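Local coordinates for endo alpha-1,4 polygalactosaminidase (Neosartorya fumigata, PDB 6OJ1), which cleaves internal alpha-1,4-galactosamine linkages as an endo-acting glycoside hydrolase and disrupts microbial biofilms, at residues G107-W118 with N149-L159. Residues are numbered along the deposited sequence; the frame is centred on the assembly and turned at random.
Sequences GHDLDDWPGEKW and NVDGYDNDNGL
His-108 ND1 donates to Asp-156 OD1 at 2.8 Å, the shortest polar bond between residues 107-118 and 149-159. The carboxylate oxygen lies in the plane of the imidazole, whereas the ring nitrogen meets OD1 from above the carboxylate plane, the two flat groups standing 86° apart. Asp-156 reaches the ring because its CG is anti to the backbone N (chi1 178°). A second, nearly straight bond runs from His-108 N to Asn-157 O at 3.0 Å, and Gly-158 CA sits over the centre of the imidazole in a CH-pi contact, 3.4 Å from the ring centroid. Leu-159 packs its branched end on Gly-107 CA; its side chain also touches an N-linked glycan.

Deeper in, the buried indole of Trp-118 fills the curve of the 149-159 loop. Gly-152 CA lies over its six-membered ring, with CZ3 3.4 Å away, and Asn-157 CB covers the five-membered ring on that same face; Leu-110 CD1, from its own hairpin, rests on the opposite face. Asn-149 O meets the indole edge in plane. Asn-155 CB comes within 3.4 Å of Trp-118 CZ2, its amide turned 23° from the indole plane and ND2 bonded to Asp-151 O. The Asn-157 amide works inside the loop: ND2 donates to Asn-155 O, and OD1 accepts from Leu-159 N at 2.7 Å in an Asx turn.

At the far end, Asn-149 ND2 and Glu-116 OE1, 3.9 Å apart, are joined by one water; Ser-87 OG bonds to Asn-149 ND2, and Ser-90 OG to Glu-116 OE1. The antiparallel hairpin thus meets the loop between strand 144-148 and helix 163-179 of the (beta/alpha)-barrel through a packed indole, two direct hydrogen bonds and one water bridge. At its solvent-exposed edge, the Asp-156 carboxylate would probably favour the ND1-H form of His-108 and, if anything, raise its pKa.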
loop_
_atom_site.group_PDB
_atom_site.type_symbol
_atom_site.label_atom_id
_atom_site.label_comp_id
_atom_site.label_asym_id
_atom_site.label_seq_id
_atom_site.Cartn_x
_atom_site.Cartn_y
_atom_site.Cartn_z
ATOM N N GLY A 107 8.655 14.452 -11.775
ATOM C CA GLY A 107 9.154 13.796 -12.976
ATOM C C GLY A 107 8.061 13.542 -14.005
ATOM O O GLY A 107 7.154 14.364 -14.174
ATOM N N HIS A 108 8.140 12.409 -14.703
ATOM C CA HIS A 108 7.238 12.084 -15.797
ATOM C C HIS A 108 5.867 11.642 -15.272
ATOM O O HIS A 108 5.717 11.212 -14.124
ATOM C CB HIS A 108 7.825 10.965 -16.665
ATOM C CG HIS A 108 9.009 11.376 -17.486
ATOM N ND1 HIS A 108 9.810 10.465 -18.139
ATOM C CD2 HIS A 108 9.516 12.598 -17.778
ATOM C CE1 HIS A 108 10.762 11.107 -18.796
ATOM N NE2 HIS A 108 10.606 12.402 -18.592
ATOM N N ASP A 109 4.861 11.736 -16.144
ATOM C CA ASP A 109 3.539 11.214 -15.809
ATOM C C ASP A 109 3.609 9.716 -15.544
ATOM O O ASP A 109 4.391 8.993 -16.164
ATOM C CB ASP A 109 2.547 11.451 -16.947
ATOM C CG ASP A 109 2.380 12.906 -17.288
ATOM O OD1 ASP A 109 2.685 13.753 -16.432
ATOM O OD2 ASP A 109 1.938 13.199 -18.420
ATOM N N LEU A 110 2.747 9.237 -14.647
ATOM C CA LEU A 110 2.693 7.799 -14.407
ATOM C C LEU A 110 2.164 7.039 -15.626
ATOM O O LEU A 110 2.704 5.987 -15.980
ATOM C CB LEU A 110 1.869 7.491 -13.156
ATOM C CG LEU A 110 2.733 7.183 -11.934
ATOM C CD1 LEU A 110 3.522 8.419 -11.509
ATOM C CD2 LEU A 110 1.922 6.659 -10.769
ATOM N N ASP A 111 1.118 7.546 -16.294
ATOM C CA ASP A 111 0.806 6.922 -17.596
ATOM C C ASP A 111 -0.000 7.927 -18.434
ATOM O O ASP A 111 -1.220 7.816 -18.597
ATOM C CB ASP A 111 0.102 5.564 -17.479
ATOM C CG ASP A 111 -0.957 5.521 -16.390
ATOM O OD1 ASP A 111 -1.192 6.546 -15.719
ATOM O OD2 ASP A 111 -1.577 4.444 -16.222
ATOM N N ASP A 112 0.722 8.919 -18.950
ATOM C CA ASP A 112 0.289 9.881 -19.963
ATOM C C ASP A 112 -0.746 10.883 -19.461
ATOM O O ASP A 112 -1.326 11.615 -20.272
ATOM C CB ASP A 112 -0.251 9.173 -21.212
ATOM N N TRP A 113 -0.993 10.952 -18.155
ATOM C CA TRP A 113 -1.885 11.957 -17.588
ATOM C C TRP A 113 -1.119 12.810 -16.585
ATOM O O TRP A 113 -0.605 12.273 -15.587
ATOM C CB TRP A 113 -3.093 11.307 -16.920
ATOM C CG TRP A 113 -3.964 12.287 -16.204
ATOM C CD1 TRP A 113 -4.601 13.372 -16.743
ATOM C CD2 TRP A 113 -4.314 12.267 -14.814
ATOM N NE1 TRP A 113 -5.319 14.031 -15.772
ATOM C CE2 TRP A 113 -5.164 13.371 -14.581
ATOM C CE3 TRP A 113 -3.993 11.422 -13.746
ATOM C CZ2 TRP A 113 -5.695 13.650 -13.321
ATOM C CZ3 TRP A 113 -4.518 11.699 -12.500
ATOM C CH2 TRP A 113 -5.358 12.806 -12.296
ATOM N N PRO A 114 -1.022 14.129 -16.789
ATOM C CA PRO A 114 -0.200 14.960 -15.894
ATOM C C PRO A 114 -0.748 15.065 -14.487
ATOM O O PRO A 114 -0.066 15.620 -13.615
ATOM C CB PRO A 114 -0.195 16.335 -16.585
ATOM C CG PRO A 114 -0.736 16.095 -17.970
ATOM C CD PRO A 114 -1.655 14.925 -17.852
ATOM N N GLY A 115 -1.957 14.564 -14.239
ATOM C CA GLY A 115 -2.499 14.599 -12.897
ATOM C C GLY A 115 -1.797 13.689 -11.914
ATOM O O GLY A 115 -2.027 13.822 -10.704
ATOM N N GLU A 116 -0.964 12.763 -12.399
ATOM C CA GLU A 116 -0.155 11.948 -11.504
ATOM C C GLU A 116 1.244 11.805 -12.087
ATOM O O GLU A 116 1.397 11.364 -13.232
ATOM C CB GLU A 116 -0.770 10.567 -11.264
ATOM C CG GLU A 116 -0.197 9.930 -10.031
ATOM C CD GLU A 116 -0.989 8.753 -9.512
ATOM O OE1 GLU A 116 -0.574 8.196 -8.472
ATOM O OE2 GLU A 116 -2.015 8.392 -10.126
ATOM N N LYS A 117 2.244 12.181 -11.290
ATOM C CA LYS A 117 3.633 12.260 -11.723
ATOM C C LYS A 117 4.561 11.607 -10.706
ATOM O O LYS A 117 4.324 11.658 -9.499
ATOM C CB LYS A 117 4.074 13.721 -11.918
ATOM C CG LYS A 117 3.339 14.476 -13.008
ATOM C CD LYS A 117 3.915 15.875 -13.161
ATOM C CE LYS A 117 3.102 16.706 -14.154
ATOM N NZ LYS A 117 3.289 16.224 -15.548
ATOM N N TRP A 118 5.660 11.028 -11.210
ATOM C CA TRP A 118 6.685 10.474 -10.338
ATOM C C TRP A 118 7.351 11.578 -9.515
ATOM O O TRP A 118 7.553 12.694 -9.994
ATOM C CB TRP A 118 7.724 9.716 -11.179
ATOM C CG TRP A 118 7.163 8.449 -11.764
ATOM C CD1 TRP A 118 6.824 8.215 -13.075
ATOM C CD2 TRP A 118 6.825 7.261 -11.044
ATOM N NE1 TRP A 118 6.320 6.936 -13.213
ATOM C CE2 TRP A 118 6.311 6.333 -11.979
ATOM C CE3 TRP A 118 6.920 6.884 -9.693
ATOM C CZ2 TRP A 118 5.895 5.053 -11.609
ATOM C CZ3 TRP A 118 6.499 5.609 -9.326
ATOM C CH2 TRP A 118 5.989 4.710 -10.284
ATOM N N ASN A 149 3.805 3.583 -4.617
ATOM C CA ASN A 149 4.663 4.073 -5.701
ATOM C C ASN A 149 6.096 4.288 -5.245
ATOM O O ASN A 149 6.733 5.292 -5.574
ATOM C CB ASN A 149 4.061 5.335 -6.306
ATOM C CG ASN A 149 2.710 5.072 -6.910
ATOM O OD1 ASN A 149 2.567 4.186 -7.768
ATOM N ND2 ASN A 149 1.691 5.782 -6.432
ATOM N N VAL A 150 6.613 3.333 -4.476
ATOM C CA VAL A 150 8.015 3.364 -4.074
ATOM C C VAL A 150 8.885 2.602 -5.072
ATOM O O VAL A 150 10.029 2.253 -4.761
ATOM C CB VAL A 150 8.205 2.846 -2.627
ATOM C CG1 VAL A 150 7.493 3.791 -1.626
ATOM C CG2 VAL A 150 7.706 1.418 -2.475
ATOM N N ASP A 151 8.363 2.373 -6.277
ATOM C CA ASP A 151 9.020 1.583 -7.312
ATOM C C ASP A 151 9.254 2.387 -8.586
ATOM O O ASP A 151 9.263 1.822 -9.682
ATOM C CB ASP A 151 8.220 0.320 -7.638
ATOM C CG ASP A 151 6.786 0.619 -8.101
ATOM O OD1 ASP A 151 6.357 1.789 -8.073
ATOM O OD2 ASP A 151 6.087 -0.329 -8.496
ATOM N N GLY A 152 9.504 3.696 -8.444
ATOM C CA GLY A 152 9.765 4.535 -9.601
ATOM C C GLY A 152 10.927 4.050 -10.440
ATOM O O GLY A 152 10.900 4.188 -11.664
ATOM N N TYR A 153 11.933 3.437 -9.798
ATOM C CA TYR A 153 13.092 2.893 -10.513
ATOM C C TYR A 153 12.693 1.866 -11.567
ATOM O O TYR A 153 13.447 1.646 -12.522
ATOM C CB TYR A 153 14.099 2.261 -9.528
ATOM C CG TYR A 153 13.533 1.094 -8.750
ATOM C CD1 TYR A 153 13.460 -0.172 -9.313
ATOM C CD2 TYR A 153 13.019 1.274 -7.465
ATOM C CE1 TYR A 153 12.901 -1.241 -8.618
ATOM C CE2 TYR A 153 12.467 0.216 -6.763
ATOM C CZ TYR A 153 12.410 -1.037 -7.345
ATOM O OH TYR A 153 11.856 -2.099 -6.650
ATOM N N ASP A 154 11.531 1.227 -11.417
ATOM C CA ASP A 154 11.074 0.208 -12.345
ATOM C C ASP A 154 10.129 0.780 -13.396
ATOM O O ASP A 154 9.377 0.027 -14.026
ATOM C CB ASP A 154 10.396 -0.921 -11.569
ATOM C CG ASP A 154 10.310 -2.209 -12.359
ATOM O OD1 ASP A 154 11.129 -2.407 -13.277
ATOM O OD2 ASP A 154 9.407 -3.015 -12.063
ATOM N N ASN A 155 10.162 2.096 -13.594
ATOM C CA ASN A 155 9.216 2.790 -14.457
ATOM C C ASN A 155 9.915 3.955 -15.141
ATOM O O ASN A 155 11.006 4.368 -14.747
ATOM C CB ASN A 155 8.031 3.303 -13.656
ATOM C CG ASN A 155 7.144 2.183 -13.162
ATOM O OD1 ASN A 155 6.338 1.646 -13.917
ATOM N ND2 ASN A 155 7.285 1.828 -11.896
ATOM N N ASP A 156 9.257 4.501 -16.162
ATOM C CA ASP A 156 9.761 5.676 -16.874
ATOM C C ASP A 156 9.471 6.893 -15.998
ATOM O O ASP A 156 8.445 7.563 -16.128
ATOM C CB ASP A 156 9.115 5.767 -18.257
ATOM C CG ASP A 156 9.552 6.993 -19.044
ATOM O OD1 ASP A 156 10.437 7.740 -18.578
ATOM O OD2 ASP A 156 8.992 7.213 -20.143
ATOM N N ASN A 157 10.386 7.168 -15.066
ATOM C CA ASN A 157 10.154 8.188 -14.054
ATOM C C ASN A 157 10.735 9.536 -14.446
ATOM O O ASN A 157 10.322 10.562 -13.892
ATOM C CB ASN A 157 10.741 7.743 -12.702
ATOM C CG ASN A 157 12.238 7.447 -12.772
ATOM O OD1 ASN A 157 13.055 8.344 -12.609
ATOM N ND2 ASN A 157 12.596 6.181 -13.024
ATOM N N GLY A 158 11.679 9.550 -15.387
ATOM C CA GLY A 158 12.288 10.782 -15.831
ATOM C C GLY A 158 13.179 11.456 -14.819
ATOM O O GLY A 158 13.555 12.613 -15.027
ATOM N N LEU A 159 13.522 10.779 -13.721
ATOM C CA LEU A 159 14.355 11.363 -12.674
ATOM C C LEU A 159 15.569 10.506 -12.338
ATOM O O LEU A 159 16.200 10.744 -11.301
ATOM C CB LEU A 159 13.550 11.580 -11.390
ATOM C CG LEU A 159 12.317 12.471 -11.524
ATOM C CD1 LEU A 159 11.404 12.285 -10.321
ATOM C CD2 LEU A 159 12.755 13.923 -11.668
HETATM O O HOH W 1 -0.969 5.806 -7.745
#